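Local structure of hydrolase (Burkholderia cenocepacia, 4QKU) at residues L42-F47 with P56-G61; L219-E224 with L253-S258; L322-R327 with T335-T340. The protein probably hydrolyses fumarylacetoacetate to fumarate and acetoacetate, the last step of phenylalanine and tyrosine breakdown, using a metal-dependent active site. One frame throughout, in Å; residues are numbered along the deposited sequence.

Contact 1: residues L42-F47 with P56-G61; sequences LPFGIF and PGVALG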
ATOM      1  N   LEU B  42     -18.360 -18.555 -13.570  1.00 15.43           N
ATOM      2  CA  LEU B  42     -18.875 -17.168 -13.643  1.00 15.20           C
ATOM      3  C   LEU B  42     -18.036 -16.142 -12.848  1.00 14.45           C
ATOM      4  O   LEU B  42     -18.518 -15.507 -11.932  1.00 13.70           O
ATOM      5  CB  LEU B  42     -20.334 -17.106 -13.209  1.00 15.49           C
ATOM      6  CG  LEU B  42     -21.295 -17.919 -14.063  1.00 16.29           C
ATOM      7  CD1 LEU B  42     -22.646 -18.024 -13.371  1.00 16.89           C
ATOM      8  CD2 LEU B  42     -21.486 -17.340 -15.454  1.00 16.40           C
ATOM      9  N   PRO B  43     -16.752 -16.007 -13.212  1.00 14.45           N
ATOM     10  CA  PRO B  43     -15.873 -15.055 -12.527  1.00 14.11           C
ATOM     11  C   PRO B  43     -16.129 -13.667 -13.061  1.00 13.74           C
ATOM     12  O   PRO B  43     -16.633 -13.516 -14.159  1.00 13.57           O
ATOM     13  CB  PRO B  43     -14.478 -15.515 -12.936  1.00 13.90           C
ATOM     14  CG  PRO B  43     -14.694 -15.988 -14.342  1.00 14.26           C
ATOM     15  CD  PRO B  43     -16.070 -16.617 -14.377  1.00 14.48           C
ATOM     16  N   PHE B  44     -15.770 -12.665 -12.277  1.00 13.55           N
ATOM     17  CA  PHE B  44     -15.970 -11.284 -12.673  1.00 13.51           C
ATOM     18  C   PHE B  44     -14.669 -10.672 -13.147  1.00 13.19           C
ATOM     19  O   PHE B  44     -13.593 -10.987 -12.626  1.00 12.83           O
ATOM     20  CB  PHE B  44     -16.532 -10.489 -11.509  1.00 13.46           C
ATOM     21  CG  PHE B  44     -17.934 -10.831 -11.185  1.00 13.87           C
ATOM     22  CD1 PHE B  44     -18.227 -11.890 -10.347  1.00 14.00           C
ATOM     23  CD2 PHE B  44     -18.980 -10.081 -11.721  1.00 14.25           C
ATOM     24  CE1 PHE B  44     -19.539 -12.196 -10.039  1.00 14.37           C
ATOM     25  CE2 PHE B  44     -20.286 -10.381 -11.423  1.00 14.43           C
ATOM     26  CZ  PHE B  44     -20.571 -11.436 -10.588  1.00 14.54           C
ATOM     27  N   GLY B  45     -14.767  -9.787 -14.127  1.00 13.45           N
ATOM     28  CA  GLY B  45     -13.580  -9.072 -14.636  1.00 13.64           C
ATOM     29  C   GLY B  45     -13.915  -7.763 -15.304  1.00 14.12           C
ATOM     30  O   GLY B  45     -15.082  -7.340 -15.312  1.00 14.64           O
ATOM     31  N   ILE B  46     -12.885  -7.114 -15.835  1.00 14.44           N
ATOM     32  CA  ILE B  46     -13.009  -5.838 -16.514  1.00 14.90           C
ATOM     33  C   ILE B  46     -12.365  -5.988 -17.861  1.00 15.50           C
ATOM     34  O   ILE B  46     -11.225  -6.464 -17.975  1.00 15.39           O
ATOM     35  CB  ILE B  46     -12.290  -4.706 -15.750  1.00 14.95           C
ATOM     36  CG1 ILE B  46     -12.948  -4.463 -14.388  1.00 14.72           C
ATOM     37  CG2 ILE B  46     -12.245  -3.429 -16.582  1.00 15.12           C
ATOM     38  CD1 ILE B  46     -14.317  -3.826 -14.470  1.00 15.16           C
ATOM     39  N   PHE B  47     -13.093  -5.578 -18.895  1.00 16.63           N
ATOM     40  CA  PHE B  47     -12.643  -5.787 -20.275  1.00 17.68           C
ATOM     41  C   PHE B  47     -13.022  -4.606 -21.137  1.00 18.95           C
ATOM     42  O   PHE B  47     -13.989  -3.892 -20.852  1.00 19.24           O
ATOM     43  CB  PHE B  47     -13.272  -7.070 -20.877  1.00 17.45           C
ATOM     44  CG  PHE B  47     -14.683  -6.876 -21.318  1.00 17.40           C
ATOM     45  CD1 PHE B  47     -15.717  -6.927 -20.405  1.00 17.33           C
ATOM     46  CD2 PHE B  47     -14.972  -6.583 -22.630  1.00 17.74           C
ATOM     47  CE1 PHE B  47     -17.024  -6.695 -20.801  1.00 17.59           C
ATOM     48  CE2 PHE B  47     -16.278  -6.366 -23.036  1.00 18.07           C
ATOM     49  CZ  PHE B  47     -17.305  -6.421 -22.125  1.00 17.78           C
ATOM     50  N   PRO B  56     -17.353  -3.813 -16.653  1.00 17.70           N
ATOM     51  CA  PRO B  56     -17.478  -5.115 -16.030  1.00 16.70           C
ATOM     52  C   PRO B  56     -17.972  -6.189 -16.945  1.00 16.16           C
ATOM     53  O   PRO B  56     -18.885  -5.947 -17.737  1.00 16.39           O
ATOM     54  CB  PRO B  56     -18.507  -4.884 -14.922  1.00 16.83           C
ATOM     55  CG  PRO B  56     -18.444  -3.452 -14.636  1.00 17.27           C
ATOM     56  CD  PRO B  56     -18.201  -2.820 -15.972  1.00 17.84           C
ATOM     57  N   GLY B  57     -17.370  -7.368 -16.824  1.00 15.40           N
ATOM     58  CA  GLY B  57     -17.799  -8.556 -17.578  1.00 15.54           C
ATOM     59  C   GLY B  57     -17.653  -9.856 -16.807  1.00 15.12           C
ATOM     60  O   GLY B  57     -17.039  -9.899 -15.741  1.00 15.07           O
ATOM     61  N   VAL B  58     -18.284 -10.907 -17.317  1.00 15.22           N
ATOM     62  CA  VAL B  58     -18.241 -12.262 -16.720  1.00 14.64           C
ATOM     63  C   VAL B  58     -17.910 -13.262 -17.833  1.00 14.85           C
ATOM     64  O   VAL B  58     -18.505 -13.225 -18.919  1.00 14.58           O
ATOM     65  CB  VAL B  58     -19.560 -12.629 -16.053  1.00 14.88           C
ATOM     66  CG1 VAL B  58     -19.619 -14.122 -15.704  1.00 15.22           C
ATOM     67  CG2 VAL B  58     -19.778 -11.804 -14.804  1.00 14.76           C
ATOM     68  N   ALA B  59     -16.914 -14.104 -17.573  1.00 14.52           N
ATOM     69  CA  ALA B  59     -16.448 -15.071 -18.539  1.00 14.74           C
ATOM     70  C   ALA B  59     -17.394 -16.241 -18.562  1.00 15.20           C
ATOM     71  O   ALA B  59     -17.852 -16.695 -17.517  1.00 15.52           O
ATOM     72  CB  ALA B  59     -15.058 -15.566 -18.164  1.00 14.51           C
ATOM     73  N   LEU B  60     -17.678 -16.735 -19.758  1.00 15.75           N
ATOM     74  CA  LEU B  60     -18.471 -17.937 -19.933  1.00 16.21           C
ATOM     75  C   LEU B  60     -18.052 -18.547 -21.270  1.00 17.13           C
ATOM     76  O   LEU B  60     -18.161 -17.899 -22.319  1.00 16.90           O
ATOM     77  CB  LEU B  60     -19.970 -17.587 -19.925  1.00 16.15           C
ATOM     78  CG  LEU B  60     -20.940 -18.760 -19.917  1.00 16.23           C
ATOM     79  CD1 LEU B  60     -20.699 -19.705 -18.750  1.00 16.18           C
ATOM     80  CD2 LEU B  60     -22.375 -18.275 -19.892  1.00 16.38           C
ATOM     81  N   GLY B  61     -17.596 -19.801 -21.239  1.00 18.18           N
ATOM     82  CA  GLY B  61     -17.049 -20.439 -22.433  1.00 18.75           C
ATOM     83  C   GLY B  61     -15.935 -19.557 -22.971  1.00 18.89           C
ATOM     84  O   GLY B  61     -15.073 -19.110 -22.216  1.00 18.32           O
TER
HETATM   85  O   HOH W   1     -17.459 -19.119 -16.164  1.00 13.80           O
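In the beta hairpin formed by strands 44-49 and 55-60, part of the five-stranded antiparallel sheet of the N-terminal region, Gly45 and Gly57 make the hydrogen-bonded pair at the centre of the contact. Gly45 N donates to Gly57 O at 2.8 Å, and Gly57 N returns a nearly straight bond to Gly45 O at 2.7 Å, with 168° at the hydrogen. The pairing departs strongly from antiparallel, the short runs 44-47 and 56-60 being 121° apart in direction, and it slackens toward Pro43, whose O receives only a weak bond from Ala59 N. Beyond it a water continues the ladder, accepting from Leu42 N and donating to Ala59 O, both at 2.8 Å.

The flanking non-hydrogen-bonded pairs, Phe44 with Val58 and Ile46 with Pro56, turn their side chains to one face of the sheet. Val58 divides its two methyls between neighbours. CG2, beside the backbone N, sits over the face of the Phe44 ring, 4.0 Å from its centroid, in a CH-pi contact, while CG1, anti to the N (chi1 168°), meets Leu42 CD2. Helices 67-72 and 98-111 cover this face through Leu67, Val104 and Leu108, and the ring of Phe93 meets that of Phe44. On the other face, where Gly57 has no side chain, the ring of Phe47 lies with its edge to the backbone, CE1 3.7 Å from Pro56 O and 3.8 Å from Gly57 CA.

Contact 2: residues L219-E224 with L253-S258; sequences LDIELE and LLNDWS. With NA (sodium ion), chain H.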
ATOM      1  N   LEU B 219      16.375 -13.175 -11.477  1.00 19.89           N
ATOM      2  CA  LEU B 219      14.974 -12.869 -11.611  1.00 19.42           C
ATOM      3  C   LEU B 219      14.152 -14.176 -11.503  1.00 19.84           C
ATOM      4  O   LEU B 219      14.532 -15.225 -12.044  1.00 19.77           O
ATOM      5  CB  LEU B 219      14.735 -12.181 -12.950  1.00 19.13           C
ATOM      6  CG  LEU B 219      13.323 -11.695 -13.212  1.00 18.64           C
ATOM      7  CD1 LEU B 219      12.863 -10.708 -12.171  1.00 18.25           C
ATOM      8  CD2 LEU B 219      13.251 -11.063 -14.580  1.00 19.21           C
ATOM      9  N   ASP B 220      13.046 -14.099 -10.774  1.00 19.23           N
ATOM     10  CA  ASP B 220      12.330 -15.272 -10.344  1.00 18.92           C
ATOM     11  C   ASP B 220      10.837 -14.984 -10.313  1.00 17.96           C
ATOM     12  O   ASP B 220      10.403 -13.834 -10.328  1.00 16.94           O
ATOM     13  CB  ASP B 220      12.832 -15.714  -8.956  1.00 19.07           C
ATOM     14  CG  ASP B 220      12.444 -17.168  -8.600  1.00 19.78           C
ATOM     15  OD1 ASP B 220      11.824 -17.870  -9.423  1.00 18.91           O
ATOM     16  OD2 ASP B 220      12.777 -17.613  -7.474  1.00 20.61           O
ATOM     17  N   ILE B 221      10.064 -16.062 -10.326  1.00 17.90           N
ATOM     18  CA  ILE B 221       8.627 -16.003 -10.107  1.00 17.50           C
ATOM     19  C   ILE B 221       8.338 -16.386  -8.699  1.00 17.18           C
ATOM     20  O   ILE B 221       9.213 -16.880  -7.983  1.00 17.46           O
ATOM     21  CB  ILE B 221       7.862 -16.954 -11.042  1.00 17.93           C
ATOM     22  CG1 ILE B 221       8.405 -18.394 -10.979  1.00 18.45           C
ATOM     23  CG2 ILE B 221       7.964 -16.458 -12.462  1.00 17.94           C
ATOM     24  CD1 ILE B 221       7.431 -19.343 -10.361  1.00 18.72           C
ATOM     25  N   GLU B 222       7.108 -16.120  -8.280  1.00 16.87           N
ATOM     26  CA  GLU B 222       6.585 -16.692  -7.034  1.00 16.17           C
ATOM     27  C   GLU B 222       5.136 -17.067  -7.256  1.00 15.04           C
ATOM     28  O   GLU B 222       4.275 -16.192  -7.386  1.00 13.95           O
ATOM     29  CB  GLU B 222       6.717 -15.699  -5.888  1.00 17.00           C
ATOM     30  CG  GLU B 222       8.132 -15.575  -5.322  1.00 17.80           C
ATOM     31  CD  GLU B 222       8.146 -15.106  -3.879  1.00 18.42           C
ATOM     32  OE1 GLU B 222       8.952 -15.671  -3.101  1.00 19.12           O
ATOM     33  OE2 GLU B 222       7.348 -14.193  -3.523  1.00 18.64           O
ATOM     34  N   LEU B 223       4.891 -18.375  -7.357  1.00 14.37           N
ATOM     35  CA  LEU B 223       3.531 -18.904  -7.468  1.00 13.62           C
ATOM     36  C   LEU B 223       2.696 -18.677  -6.185  1.00 12.79           C
ATOM     37  O   LEU B 223       3.046 -19.149  -5.120  1.00 12.24           O
ATOM     38  CB  LEU B 223       3.555 -20.399  -7.787  1.00 13.75           C
ATOM     39  CG  LEU B 223       2.227 -21.161  -7.695  1.00 13.63           C
ATOM     40  CD1 LEU B 223       1.191 -20.641  -8.680  1.00 13.41           C
ATOM     41  CD2 LEU B 223       2.511 -22.630  -7.943  1.00 14.21           C
ATOM     42  N   GLU B 224       1.605 -17.941  -6.331  1.00 12.43           N
ATOM     43  CA  GLU B 224       0.740 -17.588  -5.230  1.00 12.76           C
ATOM     44  C   GLU B 224      -0.665 -17.440  -5.748  1.00 12.59           C
ATOM     45  O   GLU B 224      -0.889 -17.380  -6.967  1.00 12.34           O
ATOM     46  CB  GLU B 224       1.126 -16.212  -4.598  1.00 13.03           C
ATOM     47  CG  GLU B 224       2.597 -15.991  -4.273  1.00 13.58           C
ATOM     48  CD  GLU B 224       2.829 -14.776  -3.393  1.00 14.42           C
ATOM     49  OE1 GLU B 224       1.880 -14.335  -2.697  1.00 14.58           O
ATOM     50  OE2 GLU B 224       3.983 -14.272  -3.350  1.00 15.40           O
ATOM     51  N   LEU B 253      -4.953 -15.588  -9.435  1.00 14.04           N
ATOM     52  CA  LEU B 253      -3.590 -16.091  -9.396  1.00 14.18           C
ATOM     53  C   LEU B 253      -2.682 -14.894  -9.291  1.00 14.61           C
ATOM     54  O   LEU B 253      -3.008 -13.802  -9.784  1.00 14.84           O
ATOM     55  CB  LEU B 253      -3.256 -16.874 -10.656  1.00 14.31           C
ATOM     56  CG  LEU B 253      -4.202 -18.030 -10.964  1.00 14.17           C
ATOM     57  CD1 LEU B 253      -3.883 -18.622 -12.320  1.00 14.42           C
ATOM     58  CD2 LEU B 253      -4.095 -19.088  -9.904  1.00 14.23           C
ATOM     59  N   LEU B 254      -1.523 -15.099  -8.676  1.00 14.92           N
ATOM     60  CA  LEU B 254      -0.635 -13.995  -8.332  1.00 14.43           C
ATOM     61  C   LEU B 254       0.825 -14.415  -8.494  1.00 14.09           C
ATOM     62  O   LEU B 254       1.273 -15.344  -7.852  1.00 13.56           O
ATOM     63  CB  LEU B 254      -0.920 -13.538  -6.904  1.00 14.52           C
ATOM     64  CG  LEU B 254      -0.224 -12.258  -6.370  1.00 14.93           C
ATOM     65  CD1 LEU B 254      -1.035 -11.656  -5.239  1.00 14.82           C
ATOM     66  CD2 LEU B 254       1.181 -12.526  -5.856  1.00 15.37           C
ATOM     67  N   ASN B 255       1.537 -13.720  -9.386  1.00 14.08           N
ATOM     68  CA  ASN B 255       2.929 -13.931  -9.585  1.00 14.18           C
ATOM     69  C   ASN B 255       3.649 -12.783  -8.936  1.00 14.49           C
ATOM     70  O   ASN B 255       3.623 -11.661  -9.432  1.00 13.80           O
ATOM     71  CB  ASN B 255       3.272 -14.000 -11.071  1.00 14.17           C
ATOM     72  CG  ASN B 255       4.716 -14.410 -11.310  1.00 14.25           C
ATOM     73  OD1 ASN B 255       5.526 -14.486 -10.371  1.00 14.17           O
ATOM     74  ND2 ASN B 255       5.049 -14.680 -12.567  1.00 14.33           N
ATOM     75  N   ASP B 256       4.298 -13.074  -7.813  1.00 15.32           N
ATOM     76  CA  ASP B 256       5.037 -12.055  -7.102  1.00 15.49           C
ATOM     77  C   ASP B 256       6.463 -12.076  -7.580  1.00 15.85           C
ATOM     78  O   ASP B 256       7.347 -12.619  -6.907  1.00 15.98           O
ATOM     79  CB  ASP B 256       4.994 -12.233  -5.596  1.00 15.83           C
ATOM     80  CG  ASP B 256       5.731 -11.103  -4.864  1.00 16.27           C
ATOM     81  OD1 ASP B 256       5.911 -10.017  -5.466  1.00 16.89           O
ATOM     82  OD2 ASP B 256       6.164 -11.301  -3.717  1.00 16.41           O
ATOM     83  N   TRP B 257       6.681 -11.471  -8.741  1.00 15.08           N
ATOM     84  CA  TRP B 257       8.007 -11.437  -9.326  1.00 15.31           C
ATOM     85  C   TRP B 257       9.000 -10.939  -8.309  1.00 15.91           C
ATOM     86  O   TRP B 257       8.739  -9.941  -7.629  1.00 16.44           O
ATOM     87  CB  TRP B 257       8.049 -10.507 -10.526  1.00 14.68           C
ATOM     88  CG  TRP B 257       7.027 -10.756 -11.605  1.00 13.81           C
ATOM     89  CD1 TRP B 257       5.818 -10.111 -11.767  1.00 13.14           C
ATOM     90  CD2 TRP B 257       7.134 -11.673 -12.673  1.00 13.55           C
ATOM     91  NE1 TRP B 257       5.186 -10.589 -12.864  1.00 13.06           N
ATOM     92  CE2 TRP B 257       5.981 -11.533 -13.457  1.00 13.30           C
ATOM     93  CE3 TRP B 257       8.119 -12.578 -13.076  1.00 13.94           C
ATOM     94  CZ2 TRP B 257       5.777 -12.273 -14.604  1.00 13.52           C
ATOM     95  CZ3 TRP B 257       7.923 -13.303 -14.229  1.00 13.91           C
ATOM     96  CH2 TRP B 257       6.751 -13.157 -14.973  1.00 13.74           C
ATOM     97  N   SER B 258      10.139 -11.616  -8.224  1.00 16.71           N
ATOM     98  CA  SER B 258      11.154 -11.339  -7.207  1.00 17.01           C
ATOM     99  C   SER B 258      12.555 -11.281  -7.812  1.00 17.68           C
ATOM    100  O   SER B 258      12.911 -12.136  -8.627  1.00 18.11           O
ATOM    101  CB  SER B 258      11.122 -12.449  -6.184  1.00 16.94           C
ATOM    102  OG  SER B 258       9.827 -12.602  -5.636  1.00 17.11           O
TER
HETATM  103 NA    NA H 501       6.722  -8.614  -7.218  1.00 15.60          NA
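Asp256, its carboxylate beside that of Glu222, binds sodium in the FAH-family metal site, where the antiparallel strands 219-229 and 248-259 are interrupted. Asp256 OD1 holds the ion at 2.4 Å and Trp257 O at 2.5 Å, with Lys276 O, Ala279 O and Thr280 OG1 completing the set. Asp256, Lys276 and Thr280 are the predicted magnesium ligands, so the sodium probably takes that place.

With CG anti to the backbone N (chi1 -177°), Asp256 turns its other oxygen toward the glutamates, which are predicted calcium ligands. Glu222 OE2 lies 3.1 Å from Asp256 OD2, the carboxylate planes 63° apart. Such a cluster of acids is consistent with a cation site. Lys276 forms a salt bridge with Glu222 OE2 and probably offsets part of the charge, and Arg260 pairs with OE1. Glu224 points the same way, OE2 3.2 Å from Asp256 CB; its main polar partner is Gly372, and its side chain comes within about 3 Å of that of Asp149, another predicted calcium ligand.

The second shell fixes this backbone. Asp256, the centre of an inverse gamma turn, donates its N to Glu222 O and receives Ser258 OG on its own O. Where the strand pairing breaks, a side chain substitutes for a backbone acceptor: Asn255 OD1 takes the N-H of Glu222 at 3.1 Å, 166° at the hydrogen. The amide ND2 rests over one face of the Trp257 indole, toward the rim, and Ile221 CG2 touches both groups, 3.4 Å from Asn255 ND2 and 3.6 Å from Trp257 CZ3.

Contact 3: residues L322-R327 with T335-T340; sequences LEVTLR and TSICRT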
ATOM      1  N   LEU B 322      -2.470 -26.192  -9.204  1.00 15.98           N
ATOM      2  CA  LEU B 322      -1.719 -25.038  -9.693  1.00 16.09           C
ATOM      3  C   LEU B 322      -0.563 -25.523 -10.521  1.00 16.84           C
ATOM      4  O   LEU B 322       0.042 -26.541 -10.202  1.00 17.46           O
ATOM      5  CB  LEU B 322      -1.169 -24.195  -8.526  1.00 15.42           C
ATOM      6  CG  LEU B 322      -2.225 -23.543  -7.654  1.00 14.90           C
ATOM      7  CD1 LEU B 322      -1.643 -23.081  -6.333  1.00 14.71           C
ATOM      8  CD2 LEU B 322      -2.872 -22.390  -8.401  1.00 14.86           C
ATOM      9  N   GLU B 323      -0.236 -24.775 -11.559  1.00 17.45           N
ATOM     10  CA  GLU B 323       0.892 -25.106 -12.405  1.00 18.50           C
ATOM     11  C   GLU B 323       1.598 -23.850 -12.885  1.00 17.74           C
ATOM     12  O   GLU B 323       0.984 -22.807 -13.139  1.00 17.01           O
ATOM     13  CB  GLU B 323       0.426 -25.930 -13.602  1.00 20.60           C
ATOM     14  CG  GLU B 323       1.551 -26.363 -14.536  1.00 22.85           C
ATOM     15  CD  GLU B 323       1.134 -27.409 -15.552  1.00 25.16           C
ATOM     16  OE1 GLU B 323      -0.055 -27.425 -15.949  1.00 26.99           O
ATOM     17  OE2 GLU B 323       1.997 -28.237 -15.946  1.00 27.92           O
ATOM     18  N   VAL B 324       2.913 -23.959 -12.999  1.00 17.73           N
ATOM     19  CA  VAL B 324       3.727 -22.903 -13.613  1.00 17.41           C
ATOM     20  C   VAL B 324       4.419 -23.454 -14.851  1.00 17.59           C
ATOM     21  O   VAL B 324       4.986 -24.548 -14.820  1.00 17.56           O
ATOM     22  CB  VAL B 324       4.798 -22.361 -12.646  1.00 17.20           C
ATOM     23  CG1 VAL B 324       5.562 -21.222 -13.298  1.00 17.22           C
ATOM     24  CG2 VAL B 324       4.173 -21.919 -11.338  1.00 16.49           C
ATOM     25  N   THR B 325       4.373 -22.685 -15.936  1.00 17.79           N
ATOM     26  CA  THR B 325       5.159 -22.997 -17.139  1.00 18.37           C
ATOM     27  C   THR B 325       6.125 -21.869 -17.484  1.00 18.66           C
ATOM     28  O   THR B 325       5.902 -20.706 -17.125  1.00 18.19           O
ATOM     29  CB  THR B 325       4.256 -23.273 -18.352  1.00 18.35           C
ATOM     30  OG1 THR B 325       3.669 -22.047 -18.810  1.00 17.84           O
ATOM     31  CG2 THR B 325       3.149 -24.270 -17.983  1.00 18.13           C
ATOM     32  N   LEU B 326       7.190 -22.229 -18.191  1.00 19.50           N
ATOM     33  CA  LEU B 326       8.185 -21.287 -18.702  1.00 19.85           C
ATOM     34  C   LEU B 326       8.418 -21.593 -20.180  1.00 21.15           C
ATOM     35  O   LEU B 326       8.768 -22.714 -20.517  1.00 21.53           O
ATOM     36  CB  LEU B 326       9.505 -21.452 -17.934  1.00 19.92           C
ATOM     37  CG  LEU B 326      10.637 -20.436 -18.157  1.00 20.19           C
ATOM     38  CD1 LEU B 326      11.638 -20.555 -17.029  1.00 20.32           C
ATOM     39  CD2 LEU B 326      11.381 -20.620 -19.469  1.00 20.98           C
ATOM     40  N   ARG B 327       8.260 -20.589 -21.042  1.00 22.19           N
ATOM     41  CA  ARG B 327       8.518 -20.713 -22.478  1.00 23.25           C
ATOM     42  C   ARG B 327       9.610 -19.716 -22.874  1.00 23.59           C
ATOM     43  O   ARG B 327       9.422 -18.523 -22.748  1.00 22.33           O
ATOM     44  CB  ARG B 327       7.230 -20.428 -23.281  1.00 23.49           C
ATOM     45  CG  ARG B 327       7.308 -20.698 -24.781  1.00 24.60           C
ATOM     46  CD  ARG B 327       6.130 -20.097 -25.554  1.00 25.00           C
ATOM     47  NE  ARG B 327       4.856 -20.721 -25.192  1.00 25.62           N
ATOM     48  CZ  ARG B 327       4.277 -21.786 -25.789  1.00 27.01           C
ATOM     49  NH1 ARG B 327       4.827 -22.405 -26.835  1.00 28.07           N
ATOM     50  NH2 ARG B 327       3.114 -22.258 -25.324  1.00 26.55           N
ATOM     51  N   THR B 335       7.540 -25.251 -20.817  1.00 22.73           N
ATOM     52  CA  THR B 335       7.960 -26.294 -19.902  1.00 22.05           C
ATOM     53  C   THR B 335       7.180 -26.146 -18.596  1.00 21.11           C
ATOM     54  O   THR B 335       7.177 -25.078 -18.005  1.00 20.65           O
ATOM     55  CB  THR B 335       9.475 -26.196 -19.613  1.00 21.94           C
ATOM     56  OG1 THR B 335      10.212 -26.243 -20.839  1.00 21.93           O
ATOM     57  CG2 THR B 335       9.945 -27.330 -18.716  1.00 21.95           C
ATOM     58  N   SER B 336       6.520 -27.221 -18.156  1.00 21.08           N
ATOM     59  CA  SER B 336       5.887 -27.285 -16.847  1.00 20.64           C
ATOM     60  C   SER B 336       6.978 -27.422 -15.783  1.00 21.42           C
ATOM     61  O   SER B 336       7.708 -28.399 -15.771  1.00 22.28           O
ATOM     62  CB  SER B 336       4.946 -28.490 -16.767  1.00 20.55           C
ATOM     63  OG  SER B 336       4.479 -28.728 -15.442  1.00 19.86           O
ATOM     64  N   ILE B 337       7.115 -26.436 -14.907  1.00 21.53           N
ATOM     65  CA  ILE B 337       8.187 -26.467 -13.921  1.00 21.81           C
ATOM     66  C   ILE B 337       7.691 -26.696 -12.505  1.00 22.03           C
ATOM     67  O   ILE B 337       8.476 -27.020 -11.621  1.00 22.22           O
ATOM     68  CB  ILE B 337       9.066 -25.193 -14.000  1.00 21.76           C
ATOM     69  CG1 ILE B 337       8.262 -23.933 -13.632  1.00 21.59           C
ATOM     70  CG2 ILE B 337       9.671 -25.045 -15.390  1.00 21.94           C
ATOM     71  CD1 ILE B 337       9.100 -22.675 -13.473  1.00 21.44           C
ATOM     72  N   CYS B 338       6.403 -26.490 -12.266  1.00 22.60           N
ATOM     73  CA  CYS B 338       5.850 -26.653 -10.920  1.00 23.41           C
ATOM     74  C   CYS B 338       4.423 -27.135 -11.013  1.00 23.34           C
ATOM     75  O   CYS B 338       3.630 -26.594 -11.777  1.00 24.39           O
ATOM     76  CB  CYS B 338       5.895 -25.336 -10.137  1.00 23.54           C
ATOM     77  SG  CYS B 338       5.061 -25.406  -8.518  1.00 26.55           S
ATOM     78  N   ARG B 339       4.108 -28.173 -10.257  1.00 23.35           N
ATOM     79  CA  ARG B 339       2.740 -28.604 -10.076  1.00 23.32           C
ATOM     80  C   ARG B 339       2.510 -28.689  -8.589  1.00 21.86           C
ATOM     81  O   ARG B 339       3.240 -29.373  -7.875  1.00 22.29           O
ATOM     82  CB  ARG B 339       2.508 -29.970 -10.733  1.00 25.53           C
ATOM     83  CG  ARG B 339       2.105 -29.904 -12.201  1.00 27.45           C
ATOM     84  CD  ARG B 339       2.823 -30.961 -13.070  1.00 29.97           C
ATOM     85  NE  ARG B 339       4.217 -30.569 -13.398  1.00 32.08           N
ATOM     86  CZ  ARG B 339       5.331 -31.280 -13.171  1.00 33.34           C
ATOM     87  NH1 ARG B 339       5.309 -32.468 -12.584  1.00 33.25           N
ATOM     88  NH2 ARG B 339       6.506 -30.764 -13.534  1.00 34.44           N
ATOM     89  N   THR B 340       1.507 -27.998  -8.096  1.00 20.07           N
ATOM     90  CA  THR B 340       1.231 -28.095  -6.679  1.00 19.63           C
ATOM     91  C   THR B 340      -0.264 -27.840  -6.454  1.00 19.10           C
ATOM     92  O   THR B 340      -1.057 -27.850  -7.418  1.00 19.97           O
ATOM     93  CB  THR B 340       2.181 -27.159  -5.860  1.00 19.15           C
ATOM     94  OG1 THR B 340       2.089 -27.469  -4.474  1.00 18.67           O
ATOM     95  CG2 THR B 340       1.861 -25.663  -6.089  1.00 18.51           C
TER
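Ser336 OG is held by two groups at the exposed flank of a beta hairpin, strands 317-327 and 335-341. It donates to Glu323 OE2 at 2.6 Å, using the anti lone pair of the carboxylate, and accepts from Arg339 NE at 2.8 Å. The hydroxyl therefore bridges two opposite charges that do not meet directly, since Glu323 OE2 and Arg339 NE stay 4.1 Å apart, beyond a salt bridge. Torsions bring the groups together: Glu323 runs out extended, with CG anti to the backbone N (chi1 -178°), whereas the Arg339 chain bends at chi2 and chi3 so that its guanidinium folds back along its own strand. NH2 reaches Ser336 O in a weak bond, and a long, weak ion pair links NH1 to Asp380.

The same hairpin is a worked example of a classic beta bulge. Val324 faces two residues, Ile337 and Cys338: its N donates to Cys338 O at 3.0 Å and its O accepts from Ile337 N at 2.8 Å. The register shifts by one residue there, yet regular pairing continues on both sides, through Glu323 with Arg339 and Thr325 with Ser336, to the outer pairs Leu322 with Thr340 and Leu326 with Thr335. All three side chains at the bulge are buried. Those of Val324 and Ile337 cross obliquely, CG1 of the valine touching CD1 of the isoleucine at 3.8 Å, while Val324 CG2 rests against Cys338 CB at 4.0 Å. Leu385 and Leu388 of helix 385-388 cover Ile337. At the end of the pairing near the hairpin connection, Thr335 OG1 bonds to Asn399 N, and its backbone N donates to Leu326 O at 2.8 Å, with 171° at the hydrogen.

Contacts 2 and 3 share a core, their centres 12 Å apart. Leu223, on the side of its strand away from the acidic cluster, inserts CD2 against the second hairpin, 3.6 Å from Thr340 CG2 and 3.8 Å from Cys338 SG, and Leu253 CD2 meets Leu322 CD2 at 3.8 Å. Contact 3 thus backs the metal-site strands without entering the site; its Leu322 side chain is about 8 Å from that of Glu224. Contact 1 stands apart in the N-terminal region, about 10 Å from contact 2 and 14 Å from contact 3 between nearest atoms. Strand 280-288 bridges that gap, pairing with strand 248-259 and touching Pro43, Phe44 and Ala59.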